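Local coordinates for protein F420-H2 Dependent Reductase A (PDB 3H96) that probably binds the deazaflavin coenzyme F420 and uses its reduced form to reduce substrates, as a mycobacterial reductase of an aflatoxin-degrading family, at residues 59-64 against 137-142; 73-78 against 131-136. All coordinates share one frame; numbering follows the deposited sequence.

Contact 1: residues 59-64 against 137-142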
ATOM      1  N   PRO A  59     -11.372   9.944  -8.191  1.00 23.07           N
ATOM      2  CA  PRO A  59     -12.143   9.270  -7.143  1.00 22.47           C
ATOM      3  C   PRO A  59     -12.113   7.778  -7.445  1.00 20.81           C
ATOM      4  O   PRO A  59     -12.193   7.371  -8.606  1.00 22.27           O
ATOM      5  CB  PRO A  59     -13.564   9.832  -7.312  1.00 22.40           C
ATOM      6  CG  PRO A  59     -13.347  11.187  -8.041  1.00 23.16           C
ATOM      7  CD  PRO A  59     -12.159  10.950  -8.935  1.00 24.40           C
ATOM      8  N   GLY A  60     -12.007   6.955  -6.423  1.00 20.45           N
ATOM      9  CA  GLY A  60     -11.917   5.499  -6.690  1.00 18.43           C
ATOM     10  C   GLY A  60     -10.496   4.955  -6.894  1.00 17.35           C
ATOM     11  O   GLY A  60     -10.310   3.730  -6.804  1.00 17.59           O
ATOM     12  N   THR A  61      -9.499   5.830  -7.052  1.00 15.29           N
ATOM     13  CA  THR A  61      -8.040   5.386  -7.125  1.00 13.88           C
ATOM     14  C   THR A  61      -7.294   5.675  -5.824  1.00 11.97           C
ATOM     15  O   THR A  61      -7.457   6.748  -5.293  1.00 10.57           O
ATOM     16  CB  THR A  61      -7.318   6.037  -8.352  1.00 14.78           C
ATOM     17  OG1 THR A  61      -7.939   5.551  -9.538  1.00 18.62           O
ATOM     18  CG2 THR A  61      -5.825   5.634  -8.466  1.00 13.52           C
ATOM     19  N   ILE A  62      -6.502   4.715  -5.287  1.00 10.01           N
ATOM     20  CA  ILE A  62      -5.658   4.971  -4.106  1.00  8.25           C
ATOM     21  C   ILE A  62      -4.261   4.544  -4.530  1.00  8.77           C
ATOM     22  O   ILE A  62      -4.101   3.747  -5.457  1.00  8.92           O
ATOM     23  CB  ILE A  62      -6.157   4.237  -2.792  1.00  9.23           C
ATOM     24  CG1 ILE A  62      -6.138   2.703  -2.918  1.00 10.95           C
ATOM     25  CG2 ILE A  62      -7.624   4.746  -2.394  1.00  8.30           C
ATOM     26  CD1 ILE A  62      -6.373   1.920  -1.541  1.00 11.94           C
ATOM     27  N   TYR A  63      -3.254   5.086  -3.861  1.00  7.81           N
ATOM     28  CA  TYR A  63      -1.859   4.749  -4.110  1.00  9.38           C
ATOM     29  C   TYR A  63      -1.284   4.035  -2.922  1.00  9.73           C
ATOM     30  O   TYR A  63      -1.501   4.487  -1.800  1.00  8.91           O
ATOM     31  CB  TYR A  63      -1.072   6.053  -4.329  1.00 11.03           C
ATOM     32  CG  TYR A  63      -1.510   6.746  -5.549  1.00 12.64           C
ATOM     33  CD1 TYR A  63      -1.295   6.163  -6.796  1.00 13.96           C
ATOM     34  CD2 TYR A  63      -2.175   7.973  -5.487  1.00 14.81           C
ATOM     35  CE1 TYR A  63      -1.687   6.810  -7.961  1.00 20.52           C
ATOM     36  CE2 TYR A  63      -2.585   8.599  -6.629  1.00 19.00           C
ATOM     37  CZ  TYR A  63      -2.339   8.017  -7.858  1.00 20.73           C
ATOM     38  OH  TYR A  63      -2.705   8.671  -9.021  1.00 27.60           O
ATOM     39  N   VAL A  64      -0.579   2.897  -3.140  1.00  8.43           N
ATOM     40  CA  VAL A  64       0.113   2.249  -2.021  1.00  8.47           C
ATOM     41  C   VAL A  64       1.621   2.275  -2.303  1.00  9.49           C
ATOM     42  O   VAL A  64       2.036   2.492  -3.447  1.00  8.06           O
ATOM     43  CB  VAL A  64      -0.379   0.826  -1.734  1.00  8.94           C
ATOM     44  CG1 VAL A  64      -1.928   0.847  -1.283  1.00  7.12           C
ATOM     45  CG2 VAL A  64      -0.355   0.015  -2.994  1.00  9.46           C
ATOM     46  N   VAL A 137       5.567   2.695  -6.312  1.00 11.22           N
ATOM     47  CA  VAL A 137       4.201   3.144  -5.984  1.00 10.44           C
ATOM     48  C   VAL A 137       3.210   2.439  -6.909  1.00  9.46           C
ATOM     49  O   VAL A 137       3.390   2.461  -8.131  1.00 10.82           O
ATOM     50  CB  VAL A 137       4.126   4.688  -6.122  1.00  9.99           C
ATOM     51  CG1 VAL A 137       2.680   5.263  -5.930  1.00  8.32           C
ATOM     52  CG2 VAL A 137       5.025   5.311  -5.090  1.00 12.12           C
ATOM     53  N   LEU A 138       2.150   1.844  -6.348  1.00 10.00           N
ATOM     54  CA  LEU A 138       1.121   1.243  -7.162  1.00 11.21           C
ATOM     55  C   LEU A 138      -0.206   2.031  -7.009  1.00 12.01           C
ATOM     56  O   LEU A 138      -0.527   2.489  -5.911  1.00 10.76           O
ATOM     57  CB  LEU A 138       0.864  -0.207  -6.701  1.00 10.83           C
ATOM     58  CG  LEU A 138       2.034  -1.188  -6.720  1.00 12.57           C
ATOM     59  CD1 LEU A 138       1.484  -2.554  -6.306  1.00 13.33           C
ATOM     60  CD2 LEU A 138       2.585  -1.341  -8.127  1.00 11.09           C
ATOM     61  N   ALA A 139      -0.953   2.119  -8.110  1.00 11.68           N
ATOM     62  CA  ALA A 139      -2.282   2.654  -8.150  1.00 11.51           C
ATOM     63  C   ALA A 139      -3.308   1.498  -8.105  1.00 13.34           C
ATOM     64  O   ALA A 139      -3.315   0.613  -8.976  1.00 13.78           O
ATOM     65  CB  ALA A 139      -2.448   3.499  -9.417  1.00 11.57           C
ATOM     66  N   LEU A 140      -4.179   1.515  -7.095  1.00 13.43           N
ATOM     67  CA  LEU A 140      -5.252   0.578  -6.963  1.00 13.59           C
ATOM     68  C   LEU A 140      -6.577   1.259  -7.362  1.00 15.75           C
ATOM     69  O   LEU A 140      -7.097   2.130  -6.656  1.00 17.81           O
ATOM     70  CB  LEU A 140      -5.250   0.034  -5.535  1.00 12.30           C
ATOM     71  CG  LEU A 140      -3.863  -0.428  -5.068  1.00 12.24           C
ATOM     72  CD1 LEU A 140      -3.973  -0.987  -3.604  1.00 10.33           C
ATOM     73  CD2 LEU A 140      -3.282  -1.560  -6.052  1.00  7.91           C
ATOM     74  N   THR A 141      -7.133   0.850  -8.503  1.00 16.77           N
ATOM     75  CA  THR A 141      -8.276   1.551  -9.061  1.00 18.51           C
ATOM     76  C   THR A 141      -9.538   0.698  -8.954  1.00 19.29           C
ATOM     77  O   THR A 141      -9.570  -0.417  -9.494  1.00 18.00           O
ATOM     78  CB  THR A 141      -8.076   1.881 -10.521  1.00 19.10           C
ATOM     79  OG1 THR A 141      -6.873   2.632 -10.667  1.00 19.13           O
ATOM     80  CG2 THR A 141      -9.270   2.695 -11.013  1.00 22.35           C
ATOM     81  N   ARG A 142     -10.556   1.258  -8.297  1.00 18.76           N
ATOM     82  CA  ARG A 142     -11.788   0.535  -8.058  1.00 20.57           C
ATOM     83  C   ARG A 142     -12.430   0.101  -9.363  1.00 22.92           C
ATOM     84  O   ARG A 142     -12.594   0.872 -10.278  1.00 22.23           O
ATOM     85  CB  ARG A 142     -12.795   1.354  -7.242  1.00 19.26           C
ATOM     86  CG  ARG A 142     -14.011   0.509  -6.792  1.00 20.01           C
ATOM     87  CD  ARG A 142     -14.854   1.334  -5.840  1.00 22.70           C
ATOM     88  NE  ARG A 142     -15.904   0.512  -5.306  1.00 25.25           N
ATOM     89  CZ  ARG A 142     -16.462   0.708  -4.136  1.00 28.00           C
ATOM     90  NH1 ARG A 142     -16.119   1.752  -3.382  1.00 24.75           N
ATOM     91  NH2 ARG A 142     -17.413  -0.113  -3.763  1.00 30.21           N
TER
HETATM   92  O   HOH W   1      -9.209   2.192  -4.879  1.00 22.71           O
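Strands 61-64 and 137-142 run antiparallel, their axes 4.6 Å apart at closest approach, with I62-L140 and V64-L138 as hydrogen-bonded pairs, Y63-A139 as the non-hydrogen-bonded pair between them and T61-T141 as another beyond I62-L140. The ladder extends past the strand end at G60, whose O accepts R142 N at 2.9 Å. One water donates to both G60 O and L140 O, giving each carbonyl a second donor.

On the face carrying I62, V64, L138 and L140, V64 and L140 cross at about a right angle. With V64 CG1 anti to its carbonyl carbon (chi1 -63°), that methyl meets L140 CD1 at 3.6 Å and CG2 comes 3.9 Å from L138 CB. I62 CG1 packs on L140 CB. On the other face, A139 CB touches Y63 CE1 at 3.7 Å, and the T61 and T141 hydroxyls approach at 3.3 Å, at best a weak bond; T61 OG1 has a firmer partner in D58.

L138 continues onto helix 76-84, and Y63 onto helix 105-118. One face of the ladder is thus apolar, the other mixes the Y63-A139 contact with two hydroxyls, and polar groups gather toward the R142 end, where the guanidinium forms a salt bridge with E94.

Contact 2: residues 73-78 against 131-136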
ATOM      1  N   SER A  73      15.016  -4.850   0.014  1.00 17.70           N
ATOM      2  CA  SER A  73      14.219  -5.519  -1.017  1.00 17.82           C
ATOM      3  C   SER A  73      12.762  -4.999  -1.057  1.00 15.80           C
ATOM      4  O   SER A  73      12.259  -4.553  -0.055  1.00 14.20           O
ATOM      5  CB  SER A  73      14.217  -7.024  -0.763  1.00 18.03           C
ATOM      6  OG  SER A  73      15.395  -7.580  -1.351  1.00 25.11           O
ATOM      7  N   ASN A  74      12.116  -5.062  -2.227  1.00 15.04           N
ATOM      8  CA  ASN A  74      10.665  -4.922  -2.294  1.00 13.78           C
ATOM      9  C   ASN A  74       9.916  -6.008  -1.519  1.00 13.44           C
ATOM     10  O   ASN A  74      10.365  -7.178  -1.460  1.00 13.87           O
ATOM     11  CB  ASN A  74      10.208  -4.982  -3.718  1.00 12.93           C
ATOM     12  CG  ASN A  74      10.703  -3.824  -4.508  1.00 17.39           C
ATOM     13  OD1 ASN A  74      10.673  -2.668  -4.048  1.00 17.98           O
ATOM     14  ND2 ASN A  74      11.166  -4.109  -5.718  1.00 18.43           N
ATOM     15  N   PRO A  75       8.771  -5.633  -0.936  1.00 11.34           N
ATOM     16  CA  PRO A  75       7.911  -6.626  -0.238  1.00 10.36           C
ATOM     17  C   PRO A  75       7.240  -7.631  -1.180  1.00 10.08           C
ATOM     18  O   PRO A  75       6.990  -7.325  -2.357  1.00  9.48           O
ATOM     19  CB  PRO A  75       6.876  -5.753   0.495  1.00  9.33           C
ATOM     20  CG  PRO A  75       6.749  -4.495  -0.402  1.00  9.66           C
ATOM     21  CD  PRO A  75       8.166  -4.290  -1.010  1.00 10.63           C
ATOM     22  N   ALA A  76       6.936  -8.833  -0.676  1.00  9.08           N
ATOM     23  CA  ALA A  76       6.347  -9.837  -1.490  1.00  9.08           C
ATOM     24  C   ALA A  76       5.027  -9.329  -2.072  1.00  8.63           C
ATOM     25  O   ALA A  76       4.732  -9.634  -3.223  1.00  8.77           O
ATOM     26  CB  ALA A  76       6.087 -11.194  -0.702  1.00 10.71           C
ATOM     27  N   TRP A  77       4.213  -8.600  -1.305  1.00  8.36           N
ATOM     28  CA  TRP A  77       2.911  -8.154  -1.878  1.00  8.16           C
ATOM     29  C   TRP A  77       3.006  -7.341  -3.209  1.00  8.51           C
ATOM     30  O   TRP A  77       2.145  -7.419  -4.094  1.00 11.10           O
ATOM     31  CB  TRP A  77       2.055  -7.452  -0.841  1.00  9.17           C
ATOM     32  CG  TRP A  77       2.577  -6.145  -0.307  1.00  7.71           C
ATOM     33  CD1 TRP A  77       3.228  -5.953   0.909  1.00  7.89           C
ATOM     34  CD2 TRP A  77       2.493  -4.867  -0.929  1.00  9.08           C
ATOM     35  NE1 TRP A  77       3.532  -4.600   1.061  1.00  9.83           N
ATOM     36  CE2 TRP A  77       3.109  -3.932  -0.059  1.00  9.14           C
ATOM     37  CE3 TRP A  77       1.967  -4.409  -2.148  1.00  8.90           C
ATOM     38  CZ2 TRP A  77       3.161  -2.588  -0.343  1.00 12.04           C
ATOM     39  CZ3 TRP A  77       2.066  -3.086  -2.451  1.00 10.71           C
ATOM     40  CH2 TRP A  77       2.643  -2.168  -1.545  1.00 10.59           C
ATOM     41  N   TYR A  78       4.105  -6.608  -3.367  1.00  7.97           N
ATOM     42  CA  TYR A  78       4.352  -5.792  -4.536  1.00  7.95           C
ATOM     43  C   TYR A  78       4.347  -6.687  -5.774  1.00  8.22           C
ATOM     44  O   TYR A  78       3.582  -6.427  -6.707  1.00  9.50           O
ATOM     45  CB  TYR A  78       5.666  -4.994  -4.382  1.00  8.08           C
ATOM     46  CG  TYR A  78       6.193  -4.486  -5.717  1.00  8.80           C
ATOM     47  CD1 TYR A  78       5.570  -3.436  -6.383  1.00  9.94           C
ATOM     48  CD2 TYR A  78       7.305  -5.091  -6.333  1.00  8.94           C
ATOM     49  CE1 TYR A  78       6.002  -3.034  -7.643  1.00 12.97           C
ATOM     50  CE2 TYR A  78       7.754  -4.678  -7.609  1.00 13.39           C
ATOM     51  CZ  TYR A  78       7.104  -3.650  -8.236  1.00 11.81           C
ATOM     52  OH  TYR A  78       7.526  -3.213  -9.455  1.00 17.17           O
ATOM     53  N   GLY A 131      20.215   4.219  -4.135  1.00 23.91           N
ATOM     54  CA  GLY A 131      21.288   3.509  -4.779  1.00 25.05           C
ATOM     55  C   GLY A 131      21.050   2.009  -4.713  1.00 24.96           C
ATOM     56  O   GLY A 131      21.808   1.264  -5.293  1.00 24.80           O
ATOM     57  N   ILE A 132      19.962   1.583  -4.052  1.00 23.16           N
ATOM     58  CA  ILE A 132      19.634   0.156  -3.915  1.00 22.83           C
ATOM     59  C   ILE A 132      18.342  -0.184  -4.655  1.00 20.83           C
ATOM     60  O   ILE A 132      18.304  -1.049  -5.567  1.00 19.33           O
ATOM     61  CB  ILE A 132      19.567  -0.243  -2.401  1.00 24.28           C
ATOM     62  CG1 ILE A 132      20.910   0.094  -1.706  1.00 29.64           C
ATOM     63  CG2 ILE A 132      19.152  -1.748  -2.201  1.00 22.18           C
ATOM     64  CD1 ILE A 132      20.909  -0.083  -0.133  1.00 30.58           C
ATOM     65  N   ARG A 133      17.274   0.512  -4.305  1.00 17.53           N
ATOM     66  CA  ARG A 133      16.075   0.358  -5.044  1.00 16.15           C
ATOM     67  C   ARG A 133      15.239   1.648  -4.984  1.00 17.00           C
ATOM     68  O   ARG A 133      15.397   2.457  -4.042  1.00 15.46           O
ATOM     69  CB  ARG A 133      15.263  -0.866  -4.559  1.00 15.69           C
ATOM     70  CG  ARG A 133      14.583  -0.698  -3.269  1.00 15.58           C
ATOM     71  CD  ARG A 133      13.719  -1.931  -2.797  1.00 12.18           C
ATOM     72  NE  ARG A 133      13.491  -1.652  -1.389  1.00 15.89           N
ATOM     73  CZ  ARG A 133      12.327  -1.255  -0.837  1.00 13.90           C
ATOM     74  NH1 ARG A 133      11.218  -1.169  -1.535  1.00 12.41           N
ATOM     75  NH2 ARG A 133      12.278  -0.973   0.463  1.00 11.84           N
ATOM     76  N   THR A 134      14.398   1.845  -6.015  1.00 16.00           N
ATOM     77  CA  THR A 134      13.386   2.910  -6.000  1.00 16.35           C
ATOM     78  C   THR A 134      12.120   2.267  -5.464  1.00 14.00           C
ATOM     79  O   THR A 134      11.719   1.187  -5.951  1.00 12.41           O
ATOM     80  CB  THR A 134      13.118   3.360  -7.424  1.00 18.82           C
ATOM     81  OG1 THR A 134      14.286   4.067  -7.855  1.00 25.59           O
ATOM     82  CG2 THR A 134      11.874   4.373  -7.531  1.00 18.81           C
ATOM     83  N   ILE A 135      11.527   2.893  -4.436  1.00 12.89           N
ATOM     84  CA  ILE A 135      10.329   2.366  -3.706  1.00 10.35           C
ATOM     85  C   ILE A 135       9.161   2.435  -4.672  1.00 10.61           C
ATOM     86  O   ILE A 135       8.812   3.543  -5.161  1.00 11.27           O
ATOM     87  CB  ILE A 135      10.129   3.131  -2.364  1.00 10.55           C
ATOM     88  CG1 ILE A 135      11.260   2.674  -1.417  1.00 12.78           C
ATOM     89  CG2 ILE A 135       8.820   2.760  -1.636  1.00  8.67           C
ATOM     90  CD1 ILE A 135      11.364   3.534  -0.129  1.00 14.95           C
ATOM     91  N   PRO A 136       8.580   1.251  -4.985  1.00 10.76           N
ATOM     92  CA  PRO A 136       7.496   1.296  -5.953  1.00 11.61           C
ATOM     93  C   PRO A 136       6.234   1.967  -5.423  1.00 12.60           C
ATOM     94  O   PRO A 136       5.873   1.860  -4.215  1.00 11.10           O
ATOM     95  CB  PRO A 136       7.229  -0.176  -6.293  1.00 11.80           C
ATOM     96  CG  PRO A 136       8.588  -0.918  -5.952  1.00 12.34           C
ATOM     97  CD  PRO A 136       9.152  -0.107  -4.794  1.00  8.91           C
TER
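R133, P136 and N74 carry this contact, with the N74 amide lying between the arginine and the proline. R133 NH1 donates to N74 OD1 at 3.0 Å with an N-H...O angle of 150°, and the amide and guanidinium planes stand perpendicular, so this is a single bond and not a coplanar, two-pronged pairing. The donor lies somewhat tilted from the amide carbonyl plane. From CG to NE the arginine chain is extended, which carries the guanidinium across to the 73-74 backbone. There S73 O sits over the centre of one guanidinium face, 3.4 Å from R133 CZ. It acts as a lid on the flat group and is not a hydrogen-bond acceptor for it.

The same N74 oxygen also touches the proline, with OD1 3.1 Å from P136 CD. N74 ND2 bonds to the Y79 hydroxyl, which fixes the amide from its other end. Beyond N74, P136 meets Y78 at about a right angle: P136 CG lies 3.8 Å from the Y78 ring centroid and 15° off the ring normal, a CH-pi contact, and P136 CB approaches Y78 CE1 at 3.4 Å. With CG anti to the backbone N (chi1 162°), the Y78 ring swings from the first turn of helix 76-84 over the proline, and its hydroxyl reaches E102.

Further guanidinium hydrogen bonds run to backbone carbonyls: NH1 to A66 O, and NH2 to S67 O and A71 O. R133 is therefore gripped by at least four oxygens, a charge probably well stabilised by so many carbonyl dipoles. The arrangement is an arginine-centred cross-link between two loops, one entering helix 76-84 and the other leading into strand 137-142, within the split beta-barrel fold of the FMN-binding (PNPOx-like) clan.

How the contacts relate
The centres of contacts 1 and 2 lie about 18 Å apart, yet the two meet where L138 packs against helix 76-84: L138 CD2 is 3.8 Å from Y78 CE1, and L138 CD1 is 3.9 Å from W77 CZ3. Along the chain contact 2 is nested inside the loop that contact 1 closes. Strand 61-65 is followed by helix 76-84, while residues 131-136 run directly into strand 137-142. Contact 1 thus joins neighbouring strands of the antiparallel sheet, and contact 2 ties together the connections beyond their adjacent ends. L138 is where helix 76-84 rests on this strand pair, and contact 2 fastens the segment leading into that helix, uniting strands and loops in one compact domain.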